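Local atomic coordinates of hookworm platelet inhibitor 1 (Ancylostoma caninum, PDB entry 4TPV), a protein that inhibits platelet aggregation and blocks adhesion of resting platelets to fibrinogen and collagen, possibly by binding platelet integrins. Residues A[24-29]-A[87-92]; A[109-114]-A[135-140]; A[148-151]-A[156-159]. All coordinates share one frame; numbering follows the deposited sequence. Where two conformers were deposited one is given.

The three contacts follow one another along the chain without interleaving. Interactions 1 and 2 both belong to the CAP domain, with centres about 11 Å apart. Helix 13-34 meets helix 80-89 in interaction 1, and helix 107-113 meets strand 130-138 of the main sheet in interaction 2. Arg27 joins the two, with probable hydrogen bonds from its NH1 to the backbone O atoms of Met112 and Trp114. Interaction 3 closes a loop nearer the C-terminus. Its centre lies about 15 Å from that of interaction 2, and Ile148 packs on Trp114 between them. The start of the loop that holds interaction 3 thus rests on the end of segment 109-114, while the salt bridge itself lies at the surface.

Interaction 1: residues A[24-29]-A[87-92]; sequences NGYRAA and SWWSEI
Tyr26 and Trp89 carry nearly the whole contact between residues 24-29 and 87-92. Trp89 reaches across from its helix because CG lies anti to the backbone N (chi1 172°). The tight part is where the six-membered side of the indole meets the root of the tyrosine. Trp89 CE3 lies 3.5 Å from Tyr26 CG, and Trp89 CZ3 lies 3.6 Å from Tyr26 CB. Trp89 CZ3 also sits 3.6 Å from the carbonyl O of Tyr26, so the indole touches the helix backbone as well as the side chain. The two rings are tilted by 29° and slid apart, with 4.9 Å between the centroids of the Tyr26 ring and the six-membered ring of Trp89. They barely overlap. The methylene does more over the phenol: Trp89 CB stands over one face, 4.2 Å from the Tyr26 ring centroid, in a CH-pi contact.

The other side is looser. Ala29, one turn further along its helix, directs its methyl toward the indole, yet Ala29 CB comes no closer than 4.4 Å to Trp89 CH2. No hydrogen bond crosses the contact. All three touching residues remain partly open to solvent, and Ser90, next to Trp89, is exposed. Ile92, three residues on, extends its side chain so that CD1 stands 3.5 Å above one face of the Trp89 indole, near the rim.

The contact joins helix 13-34 to helix 80-89 at the surface of the CAP domain. Helix 107-113 fills in beside both, with Met112 against Tyr26 and Ile109 against Trp89. The preceding Trp88 turns to the sheet instead, where it touches strands 68-73 and 130-138.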
loop_
_atom_site.group_PDB
_atom_site.type_symbol
_atom_site.label_atom_id
_atom_site.label_comp_id
_atom_site.label_asym_id
_atom_site.label_seq_id
_atom_site.Cartn_x
_atom_site.Cartn_y
_atom_site.Cartn_z
ATOM N N ASN A 24 -0.563 6.002 -3.572
ATOM C CA ASN A 24 -1.755 6.550 -4.190
ATOM C C ASN A 24 -1.580 6.807 -5.693
ATOM O O ASN A 24 -2.502 6.564 -6.461
ATOM C CB ASN A 24 -2.176 7.816 -3.449
ATOM C CG ASN A 24 -2.929 7.496 -2.174
ATOM O OD1 ASN A 24 -3.638 6.496 -2.111
ATOM N ND2 ASN A 24 -2.812 8.360 -1.175
ATOM N N GLY A 25 -0.394 7.249 -6.113
ATOM C CA GLY A 25 -0.105 7.358 -7.541
ATOM C C GLY A 25 -0.176 6.019 -8.263
ATOM O O GLY A 25 -0.659 5.940 -9.401
ATOM N N TYR A 26 0.340 4.969 -7.622
ATOM C CA TYR A 26 0.222 3.624 -8.176
ATOM C C TYR A 26 -1.242 3.236 -8.294
ATOM O O TYR A 26 -1.679 2.663 -9.278
ATOM C CB TYR A 26 0.923 2.584 -7.297
ATOM C CG TYR A 26 2.431 2.667 -7.207
ATOM C CD1 TYR A 26 3.177 3.274 -8.188
ATOM C CD2 TYR A 26 3.101 2.100 -6.127
ATOM C CE1 TYR A 26 4.559 3.323 -8.102
ATOM C CE2 TYR A 26 4.473 2.157 -6.027
ATOM C CZ TYR A 26 5.192 2.769 -7.023
ATOM O OH TYR A 26 6.560 2.827 -6.912
ATOM N N ARG A 27 -2.009 3.543 -7.255
ATOM C CA ARG A 27 -3.421 3.145 -7.250
ATOM C C ARG A 27 -4.257 3.952 -8.268
ATOM O O ARG A 27 -5.172 3.421 -8.896
ATOM C CB ARG A 27 -3.986 3.266 -5.814
ATOM C CG ARG A 27 -3.369 2.245 -4.862
ATOM C CD ARG A 27 -3.690 2.535 -3.385
ATOM N NE ARG A 27 -5.119 2.394 -3.103
ATOM C CZ ARG A 27 -5.723 1.226 -2.864
ATOM N NH1 ARG A 27 -5.014 0.101 -2.883
ATOM N NH2 ARG A 27 -7.036 1.177 -2.645
ATOM N N ALA A 28 -3.930 5.233 -8.452
ATOM C CA ALA A 28 -4.591 6.049 -9.470
ATOM C C ALA A 28 -4.246 5.565 -10.887
ATOM O O ALA A 28 -5.114 5.492 -11.751
ATOM C CB ALA A 28 -4.197 7.513 -9.297
ATOM N N ALA A 29 -2.972 5.260 -11.117
ATOM C CA ALA A 29 -2.556 4.732 -12.417
ATOM C C ALA A 29 -3.276 3.425 -12.659
ATOM O O ALA A 29 -3.803 3.177 -13.743
ATOM C CB ALA A 29 -1.046 4.534 -12.464
ATOM N N SER A 87 10.215 -2.024 -6.614
ATOM C CA SER A 87 10.306 -3.472 -6.537
ATOM C C SER A 87 8.910 -4.079 -6.452
ATOM O O SER A 87 8.612 -5.033 -7.160
ATOM C CB SER A 87 11.145 -3.913 -5.333
ATOM O OG SER A 87 11.395 -5.308 -5.400
ATOM N N TRP A 88 8.057 -3.519 -5.601
ATOM C CA TRP A 88 6.704 -4.039 -5.444
ATOM C C TRP A 88 5.856 -3.779 -6.699
ATOM O O TRP A 88 5.134 -4.660 -7.168
ATOM C CB TRP A 88 6.054 -3.433 -4.195
ATOM C CG TRP A 88 6.799 -3.789 -2.937
ATOM C CD1 TRP A 88 7.663 -4.814 -2.775
ATOM C CD2 TRP A 88 6.755 -3.098 -1.676
ATOM N NE1 TRP A 88 8.165 -4.830 -1.489
ATOM C CE2 TRP A 88 7.622 -3.775 -0.800
ATOM C CE3 TRP A 88 6.082 -1.967 -1.217
ATOM C CZ2 TRP A 88 7.809 -3.381 0.526
ATOM C CZ3 TRP A 88 6.268 -1.570 0.093
ATOM C CH2 TRP A 88 7.126 -2.271 0.951
ATOM N N TRP A 89 5.931 -2.569 -7.248
ATOM C CA TRP A 89 5.154 -2.262 -8.458
ATOM C C TRP A 89 5.500 -3.175 -9.638
ATOM O O TRP A 89 4.618 -3.558 -10.417
ATOM C CB TRP A 89 5.360 -0.793 -8.864
ATOM C CG TRP A 89 4.742 -0.474 -10.208
ATOM C CD1 TRP A 89 5.361 -0.514 -11.421
ATOM C CD2 TRP A 89 3.385 -0.092 -10.464
ATOM N NE1 TRP A 89 4.482 -0.158 -12.416
ATOM C CE2 TRP A 89 3.259 0.100 -11.856
ATOM C CE3 TRP A 89 2.268 0.118 -9.653
ATOM C CZ2 TRP A 89 2.057 0.494 -12.451
ATOM C CZ3 TRP A 89 1.083 0.503 -10.235
ATOM C CH2 TRP A 89 0.982 0.685 -11.627
ATOM N N SER A 90 6.776 -3.542 -9.754
ATOM C CA SER A 90 7.226 -4.371 -10.878
ATOM C C SER A 90 6.508 -5.724 -10.968
ATOM O O SER A 90 6.525 -6.372 -12.020
ATOM C CB SER A 90 8.736 -4.590 -10.799
ATOM O OG SER A 90 9.434 -3.383 -11.069
ATOM N N GLU A 91 5.853 -6.146 -9.894
ATOM C CA GLU A 91 5.121 -7.403 -9.912
ATOM C C GLU A 91 3.890 -7.322 -10.795
ATOM O O GLU A 91 3.256 -8.338 -11.090
ATOM C CB GLU A 91 4.717 -7.810 -8.490
ATOM C CG GLU A 91 5.902 -8.158 -7.622
ATOM C CD GLU A 91 5.485 -8.659 -6.257
ATOM O OE1 GLU A 91 4.295 -8.485 -5.913
ATOM O OE2 GLU A 91 6.339 -9.257 -5.562
ATOM N N ILE A 92 3.532 -6.103 -11.187
ATOM C CA ILE A 92 2.368 -5.909 -12.041
ATOM C C ILE A 92 2.441 -6.789 -13.296
ATOM O O ILE A 92 1.413 -7.240 -13.798
ATOM C CB ILE A 92 2.212 -4.409 -12.420
ATOM C CG1 ILE A 92 0.804 -4.133 -12.929
ATOM C CG2 ILE A 92 3.320 -3.951 -13.391
ATOM C CD1 ILE A 92 0.567 -2.651 -13.263
#

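Interaction 2: residues A[109-114]-A[135-140]; sequences IANMVW and CQYGPE
Tyr137 of strand 130-138 lays its ring against Asn111 and Met112 of helix 107-113. Its CB points from the strand toward the helix. CG is anti to the carbonyl carbon (chi1 -56°), which sends the ring obliquely across the side chains of Asn111 and Met112. Next out, CD2 of Tyr137 is 3.6 Å from CB of Asn111, and CE2 of Tyr137 is 3.7 Å from the same CB. The Asn111 amide continues this contact: its CG lies 3.7 Å from Tyr137 CD2, and its plane is turned 22° from the ring. Tyr137 CD1 meets the helix backbone instead, 4.2 Å from the carbonyl O of Asn111. That oxygen stands over one face of the ring, toward its rim. At the tip, the hydroxyl OH of Tyr137 is 3.8 Å from CG of Met112. Beyond CG the methionine bends and leads away from the strand, so its sulfur end adds little here.

The contact across the two segments is packing alone. Tyr137 OH and Asn111 ND2 find their partners in other parts of the chain. Tyr137 OH is hydrogen-bonded to His23 NE2 of helix 13-34, whose ring also meets the tyrosine ring. Asn111 ND2 bonds to Asn69 OD1 and Glu66 O, and Asn111 O bonds to His117 ND1. All three touching residues are buried.

Helix 107-113 packs here on the central sheet. Gln136, the preceding residue of the strand, faces the other way, onto helix 46-56. Helices on both faces of the sheet make the alpha-beta-alpha sandwich of the CAP superfamily.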
loop_
_atom_site.group_PDB
_atom_site.type_symbol
_atom_site.label_atom_id
_atom_site.label_comp_id
_atom_site.label_asym_id
_atom_site.label_seq_id
_atom_site.Cartn_x
_atom_site.Cartn_y
_atom_site.Cartn_z
ATOM N N ILE A 109 2.343 -6.311 -5.146
ATOM C CA ILE A 109 1.505 -5.442 -5.951
ATOM C C ILE A 109 0.037 -5.567 -5.513
ATOM O O ILE A 109 -0.662 -4.579 -5.433
ATOM C CB ILE A 109 1.659 -5.720 -7.471
ATOM C CG1 ILE A 109 0.796 -4.746 -8.284
ATOM C CG2 ILE A 109 1.298 -7.151 -7.816
ATOM C CD1 ILE A 109 1.270 -3.286 -8.221
ATOM N N ALA A 110 -0.409 -6.781 -5.199
ATOM C CA ALA A 110 -1.795 -6.967 -4.755
ATOM C C ALA A 110 -2.109 -6.159 -3.485
ATOM O O ALA A 110 -3.215 -5.597 -3.360
ATOM C CB ALA A 110 -2.078 -8.458 -4.541
ATOM N N ASN A 111 -1.171 -6.094 -2.545
ATOM C CA ASN A 111 -1.409 -5.310 -1.342
ATOM C C ASN A 111 -1.531 -3.832 -1.695
ATOM O O ASN A 111 -2.356 -3.113 -1.129
ATOM C CB ASN A 111 -0.286 -5.502 -0.312
ATOM C CG ASN A 111 -0.650 -6.500 0.784
ATOM O OD1 ASN A 111 -1.778 -6.511 1.304
ATOM N ND2 ASN A 111 0.327 -7.328 1.166
ATOM N N MET A 112 -0.701 -3.380 -2.641
ATOM C CA MET A 112 -0.680 -1.965 -2.998
ATOM C C MET A 112 -1.925 -1.516 -3.749
ATOM O O MET A 112 -2.337 -0.368 -3.603
ATOM C CB MET A 112 0.566 -1.618 -3.829
ATOM C CG MET A 112 1.865 -1.725 -3.058
ATOM S SD MET A 112 3.208 -0.755 -3.786
ATOM C CE MET A 112 3.295 -1.445 -5.433
ATOM N N VAL A 113 -2.540 -2.404 -4.531
ATOM C CA VAL A 113 -3.710 -2.006 -5.332
ATOM C C VAL A 113 -5.022 -2.703 -4.936
ATOM O O VAL A 113 -6.043 -2.553 -5.625
ATOM C CB VAL A 113 -3.436 -2.211 -6.843
ATOM C CG1 VAL A 113 -2.217 -1.380 -7.265
ATOM C CG2 VAL A 113 -3.280 -3.713 -7.198
ATOM N N TRP A 114 -5.026 -3.403 -3.805
ATOM C CA TRP A 114 -6.279 -3.983 -3.301
ATOM C C TRP A 114 -7.302 -2.857 -3.106
ATOM O O TRP A 114 -7.001 -1.874 -2.420
ATOM C CB TRP A 114 -6.038 -4.741 -1.983
ATOM C CG TRP A 114 -7.016 -5.859 -1.832
ATOM C CD1 TRP A 114 -8.298 -5.775 -1.359
ATOM C CD2 TRP A 114 -6.821 -7.227 -2.220
ATOM N NE1 TRP A 114 -8.908 -7.013 -1.403
ATOM C CE2 TRP A 114 -8.023 -7.921 -1.927
ATOM C CE3 TRP A 114 -5.741 -7.940 -2.759
ATOM C CZ2 TRP A 114 -8.183 -9.291 -2.173
ATOM C CZ3 TRP A 114 -5.898 -9.313 -3.008
ATOM C CH2 TRP A 114 -7.125 -9.965 -2.716
ATOM N N CYS A 135 5.880 -2.640 4.795
ATOM C CA CYS A 135 4.658 -1.868 4.888
ATOM C C CYS A 135 3.509 -2.796 5.255
ATOM O O CYS A 135 3.429 -3.930 4.783
ATOM C CB CYS A 135 4.354 -1.141 3.580
ATOM S SG CYS A 135 5.462 0.241 3.163
ATOM N N GLN A 136 2.644 -2.295 6.126
ATOM C CA GLN A 136 1.461 -3.001 6.571
ATOM C C GLN A 136 0.247 -2.237 6.069
ATOM O O GLN A 136 0.229 -0.996 6.067
ATOM C CB GLN A 136 1.444 -3.120 8.112
ATOM C CG GLN A 136 2.544 -4.018 8.662
ATOM C CD GLN A 136 2.098 -5.453 8.814
ATOM O OE1 GLN A 136 0.948 -5.795 8.522
ATOM N NE2 GLN A 136 3.009 -6.313 9.276
ATOM N N TYR A 137 -0.760 -2.979 5.618
ATOM C CA TYR A 137 -1.942 -2.378 5.024
ATOM C C TYR A 137 -3.210 -2.734 5.784
ATOM O O TYR A 137 -3.253 -3.703 6.567
ATOM C CB TYR A 137 -2.059 -2.817 3.556
ATOM C CG TYR A 137 -0.816 -2.490 2.756
ATOM C CD1 TYR A 137 -0.639 -1.236 2.192
ATOM C CD2 TYR A 137 0.214 -3.423 2.616
ATOM C CE1 TYR A 137 0.534 -0.920 1.468
ATOM C CE2 TYR A 137 1.375 -3.117 1.902
ATOM C CZ TYR A 137 1.522 -1.869 1.316
ATOM O OH TYR A 137 2.670 -1.580 0.602
ATOM N N GLY A 138 -4.257 -1.947 5.551
ATOM C CA GLY A 138 -5.557 -2.223 6.148
ATOM C C GLY A 138 -6.694 -1.605 5.353
ATOM O O GLY A 138 -6.470 -0.739 4.512
ATOM N N PRO A 139 -7.927 -2.083 5.584
ATOM C CA PRO A 139 -8.215 -3.192 6.499
ATOM C C PRO A 139 -7.867 -4.544 5.903
ATOM O O PRO A 139 -7.541 -4.659 4.720
ATOM C CB PRO A 139 -9.736 -3.085 6.732
ATOM C CG PRO A 139 -10.245 -2.046 5.766
ATOM C CD PRO A 139 -9.125 -1.632 4.862
ATOM N N GLU A 140 -7.925 -5.581 6.725
ATOM C CA GLU A 140 -7.606 -6.916 6.236
ATOM C C GLU A 140 -8.644 -7.440 5.244
ATOM O O GLU A 140 -9.846 -7.446 5.516
ATOM C CB GLU A 140 -7.463 -7.885 7.409
ATOM C CG GLU A 140 -6.254 -7.609 8.290
ATOM C CD GLU A 140 -6.218 -8.505 9.518
ATOM O OE1 GLU A 140 -7.190 -9.265 9.734
ATOM O OE2 GLU A 140 -5.221 -8.444 10.267
#

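Interaction 3: residues A[148-151]-A[156-159]; sequences IYEE and SRCS
Glu150 and Arg157 meet because each chain bends partway along. Glu150 folds at chi2 (-64°), which turns its carboxylate back beside its own stem. Arg157 is extended at first and then bends at chi3 (65°), which swings the guanidinium across to the glutamate. The result is an oblique crossing rather than a paired, in-plane bridge. Glu150 CG lies over one face of the guanidinium, 3.8 Å from Arg157 NH1. Glu150 CB is also 3.8 Å from Arg157 NH1. The salt bridge is long, with Glu150 OE1 at 3.9 Å from Arg157 NH1, and the two charged planes are 37° apart.

A water makes a shorter link. It lies at the edge of the guanidinium and in its plane, and it accepts from Arg157 NH1 at 3.1 Å. The same water donates to the carbonyl O of Glu151 at 2.6 Å. NH1 is therefore held both by this water and, more weakly, by the Glu150 charge. The stronger partner of the guanidinium is Asp160, whose OD2 forms a salt bridge with Arg157 NE. A further tie comes from Ser37, which shares backbone hydrogen bonds with both Glu150 and Arg157.

The contact ties together two parts of the long surface loop between strands 130-138 and 166-167. Cys158, next to Arg157, is disulfide-bonded to Cys176, and Cys155, in the same loop, is bonded to Cys167. This is consistent with the small cysteine-rich region that follows the CAP domain in many proteins of the CRISP family.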
loop_
_atom_site.group_PDB
_atom_site.type_symbol
_atom_site.label_atom_id
_atom_site.label_comp_id
_atom_site.label_asym_id
_atom_site.label_seq_id
_atom_site.Cartn_x
_atom_site.Cartn_y
_atom_site.Cartn_z
ATOM N N ILE A 148 -9.038 -8.843 -6.192
ATOM C CA ILE A 148 -8.189 -7.698 -5.845
ATOM C C ILE A 148 -8.943 -6.384 -6.014
ATOM O O ILE A 148 -8.844 -5.478 -5.163
ATOM C CB ILE A 148 -6.907 -7.652 -6.714
ATOM C CG1 ILE A 148 -6.160 -8.981 -6.678
ATOM C CG2 ILE A 148 -5.990 -6.496 -6.253
ATOM C CD1 ILE A 148 -5.135 -9.116 -7.835
ATOM N N TYR A 149 -9.678 -6.270 -7.120
ATOM C CA TYR A 149 -10.433 -5.056 -7.424
ATOM C C TYR A 149 -11.665 -5.381 -8.232
ATOM O O TYR A 149 -11.625 -6.268 -9.101
ATOM C CB TYR A 149 -9.570 -4.065 -8.210
ATOM C CG TYR A 149 -8.979 -4.671 -9.469
ATOM C CD1 TYR A 149 -9.671 -4.644 -10.690
ATOM C CD2 TYR A 149 -7.733 -5.268 -9.440
ATOM C CE1 TYR A 149 -9.119 -5.216 -11.824
ATOM C CE2 TYR A 149 -7.168 -5.819 -10.561
ATOM C CZ TYR A 149 -7.858 -5.789 -11.758
ATOM O OH TYR A 149 -7.296 -6.356 -12.899
ATOM N N GLU A 150 -12.760 -4.673 -7.959
ATOM C CA GLU A 150 -13.924 -4.754 -8.837
ATOM C C GLU A 150 -13.714 -3.855 -10.050
ATOM O O GLU A 150 -13.070 -2.820 -9.945
ATOM C CB GLU A 150 -15.206 -4.361 -8.097
ATOM C CG GLU A 150 -15.553 -5.271 -6.927
ATOM C CD GLU A 150 -15.868 -6.695 -7.362
ATOM O OE1 GLU A 150 -16.303 -6.896 -8.520
ATOM O OE2 GLU A 150 -15.673 -7.613 -6.546
ATOM N N GLU A 151 -14.266 -4.255 -11.193
ATOM C CA GLU A 151 -14.063 -3.499 -12.426
ATOM C C GLU A 151 -15.269 -2.655 -12.776
ATOM O O GLU A 151 -16.405 -3.114 -12.670
ATOM C CB GLU A 151 -13.747 -4.440 -13.586
ATOM C CG GLU A 151 -12.371 -5.086 -13.494
ATOM C CD GLU A 151 -12.219 -6.244 -14.461
ATOM O OE1 GLU A 151 -13.228 -6.609 -15.096
ATOM O OE2 GLU A 151 -11.102 -6.793 -14.578
ATOM N N SER A 156 -17.395 4.662 -9.392
ATOM C CA SER A 156 -18.799 4.334 -9.547
ATOM C C SER A 156 -19.349 3.529 -8.369
ATOM O O SER A 156 -20.563 3.439 -8.194
ATOM C CB SER A 156 -19.019 3.564 -10.863
ATOM O OG SER A 156 -18.286 2.349 -10.875
ATOM N N ARG A 157 -18.469 2.945 -7.561
ATOM C CA ARG A 157 -18.948 2.143 -6.441
ATOM C C ARG A 157 -18.359 2.577 -5.097
ATOM O O ARG A 157 -18.320 1.783 -4.175
ATOM C CB ARG A 157 -18.660 0.654 -6.693
ATOM C CG ARG A 157 -19.567 0.062 -7.782
ATOM C CD ARG A 157 -19.255 -1.395 -8.069
ATOM N NE ARG A 157 -19.521 -2.287 -6.935
ATOM C CZ ARG A 157 -19.406 -3.613 -6.991
ATOM N NH1 ARG A 157 -19.040 -4.203 -8.124
ATOM N NH2 ARG A 157 -19.650 -4.350 -5.917
ATOM N N CYS A 158 -17.914 3.827 -4.986
ATOM C CA CYS A 158 -17.469 4.365 -3.695
ATOM C C CYS A 158 -18.501 4.160 -2.569
ATOM O O CYS A 158 -18.146 3.927 -1.413
ATOM C CB CYS A 158 -17.143 5.859 -3.816
ATOM S SG CYS A 158 -15.649 6.199 -4.776
ATOM N N SER A 159 -19.779 4.229 -2.909
ATOM C CA SER A 159 -20.820 4.126 -1.885
ATOM C C SER A 159 -20.924 2.720 -1.273
ATOM O O SER A 159 -21.572 2.537 -0.249
ATOM C CB SER A 159 -22.175 4.552 -2.454
ATOM O OG SER A 159 -22.610 3.673 -3.472
HETATM O O HOH W 1 -17.812 -2.625 -10.489
#